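Local atomic coordinates of interpain A (Prevotella intermedia, PDB entry 3BB7), a protein that probably cleaves peptide bonds as a cysteine protease of the C10 family, here a proenzyme fragment with part of its propeptide and an inactivated catalytic domain. Residues 94-99 against 114-119. The protein carries 1 engineered substitution. Residues are numbered along the deposited sequence; the frame is centred on the assembly and turned at random.
Sequences WGQQMP and TGAVAT. Engineered in segment 114-119: Ala116 (natural residue Cys).
Thr119 OG1 donates to Gly95 O at 2.8 Å; Thr114 OG1 is also 2.8 Å from Thr119 OG1, roughly at a right angle to that bond. The Gly95 bond comes from above the carbonyl plane, 61° out of it. Thr119 CG2, anti to the backbone N (chi1 -66°), packs against the same carbonyl.

The backbone N of Thr114 donates to Gln96 O at 3.0 Å. The extended Gln96 side chain passes over Thr114 OG1, 3.4 Å from Gln96 CG, and brings its amide to the start of the helix. There Gln96 OE1 takes a weak, bent bond from Gly115 N (3.0 Å, 129° at the hydrogen), while Gln96 NE2 lies 3.7 Å from CB of Ala116, the engineered replacement of the predicted nucleophile Cys. Gln96 NE2 is nearer Ala116 N, but both are donors and do not bond. A glutamine amide beside the nucleophile at a helix N-terminus is consistent with the oxyanion hole of papain-like proteases.

Gly115 occupies the N-cap position of helix 116-128, against which Trp94 also packs; helix 176-192 covers Trp94 and Thr119 through Met186, and the side chain of His267, the predicted proton acceptor at the start of strand 267-274, is about 6 Å from that of Ala116.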
loop_
_atom_site.group_PDB
_atom_site.type_symbol
_atom_site.label_atom_id
_atom_site.label_comp_id
_atom_site.label_asym_id
_atom_site.label_seq_id
_atom_site.Cartn_x
_atom_site.Cartn_y
_atom_site.Cartn_z
ATOM N N TRP A 94 0.025 9.561 4.011
ATOM C CA TRP A 94 0.582 9.136 5.289
ATOM C C TRP A 94 1.842 8.289 5.165
ATOM O O TRP A 94 2.211 7.879 4.055
ATOM C CB TRP A 94 -0.512 8.430 6.104
ATOM C CG TRP A 94 -1.620 9.388 6.516
ATOM C CD1 TRP A 94 -1.625 10.752 6.371
ATOM C CD2 TRP A 94 -2.834 9.053 7.189
ATOM N NE1 TRP A 94 -2.769 11.295 6.924
ATOM C CE2 TRP A 94 -3.541 10.272 7.407
ATOM C CE3 TRP A 94 -3.435 7.838 7.584
ATOM C CZ2 TRP A 94 -4.801 10.314 8.006
ATOM C CZ3 TRP A 94 -4.680 7.877 8.210
ATOM C CH2 TRP A 94 -5.354 9.114 8.405
ATOM N N GLY A 95 2.526 8.074 6.287
ATOM C CA GLY A 95 3.774 7.348 6.295
ATOM C C GLY A 95 3.896 6.516 7.561
ATOM O O GLY A 95 2.867 6.162 8.183
ATOM N N GLN A 96 5.133 6.193 7.954
ATOM C CA GLN A 96 5.357 5.235 9.039
ATOM C C GLN A 96 6.125 5.813 10.226
ATOM O O GLN A 96 6.256 5.136 11.263
ATOM C CB GLN A 96 6.151 4.031 8.527
ATOM C CG GLN A 96 5.442 3.191 7.478
ATOM C CD GLN A 96 6.146 1.866 7.264
ATOM O OE1 GLN A 96 6.609 1.238 8.220
ATOM N NE2 GLN A 96 6.211 1.415 5.994
ATOM N N GLN A 97 6.654 7.027 10.090
ATOM C CA GLN A 97 7.428 7.647 11.175
ATOM C C GLN A 97 6.659 8.783 11.870
ATOM O O GLN A 97 5.427 8.683 11.995
ATOM C CB GLN A 97 8.850 7.988 10.718
ATOM C CG GLN A 97 9.566 6.729 10.265
ATOM C CD GLN A 97 11.008 6.937 9.988
ATOM O OE1 GLN A 97 11.384 7.324 8.884
ATOM N NE2 GLN A 97 11.837 6.681 10.988
ATOM N N MET A 98 7.323 9.813 12.392
ATOM C CA MET A 98 6.553 10.799 13.165
ATOM C C MET A 98 5.610 11.619 12.286
ATOM O O MET A 98 5.981 11.989 11.179
ATOM C CB MET A 98 7.479 11.695 14.002
ATOM C CG MET A 98 8.081 10.934 15.168
ATOM S SD MET A 98 6.887 10.527 16.480
ATOM C CE MET A 98 6.464 12.177 17.073
ATOM N N PRO A 99 4.402 11.912 12.774
ATOM C CA PRO A 99 3.834 11.550 14.071
ATOM C C PRO A 99 3.051 10.236 14.081
ATOM O O PRO A 99 2.480 9.864 15.124
ATOM C CB PRO A 99 2.863 12.698 14.340
ATOM C CG PRO A 99 2.359 13.040 12.934
ATOM C CD PRO A 99 3.501 12.793 12.003
ATOM N N THR A 114 5.476 2.345 12.026
ATOM C CA THR A 114 4.140 1.772 12.097
ATOM C C THR A 114 3.952 0.456 11.343
ATOM O O THR A 114 3.055 -0.344 11.686
ATOM C CB THR A 114 3.088 2.743 11.545
ATOM O OG1 THR A 114 3.428 3.040 10.185
ATOM C CG2 THR A 114 3.019 3.994 12.400
ATOM N N GLY A 115 4.734 0.265 10.296
ATOM C CA GLY A 115 4.574 -0.906 9.394
ATOM C C GLY A 115 3.724 -0.511 8.190
ATOM O O GLY A 115 2.704 0.188 8.325
ATOM N N ALA A 116 4.116 -0.964 7.005
ATOM C CA ALA A 116 3.394 -0.605 5.778
ATOM C C ALA A 116 1.963 -1.078 5.803
ATOM O O ALA A 116 1.065 -0.416 5.262
ATOM C CB ALA A 116 4.095 -1.194 4.563
ATOM N N VAL A 117 1.720 -2.238 6.419
ATOM C CA VAL A 117 0.339 -2.759 6.484
ATOM C C VAL A 117 -0.520 -1.838 7.325
ATOM O O VAL A 117 -1.665 -1.557 6.968
ATOM C CB VAL A 117 0.311 -4.224 7.031
ATOM C CG1 VAL A 117 -1.101 -4.687 7.331
ATOM C CG2 VAL A 117 0.973 -5.146 5.993
ATOM N N ALA A 118 0.029 -1.346 8.441
ATOM C CA ALA A 118 -0.749 -0.431 9.282
ATOM C C ALA A 118 -1.014 0.880 8.569
ATOM O O ALA A 118 -2.127 1.398 8.625
ATOM C CB ALA A 118 -0.062 -0.198 10.591
ATOM N N THR A 119 -0.024 1.422 7.856
ATOM C CA THR A 119 -0.207 2.694 7.167
ATOM C C THR A 119 -1.255 2.563 6.040
ATOM O O THR A 119 -2.122 3.459 5.863
ATOM C CB THR A 119 1.147 3.186 6.661
ATOM O OG1 THR A 119 1.964 3.491 7.799
ATOM C CG2 THR A 119 1.014 4.409 5.773
#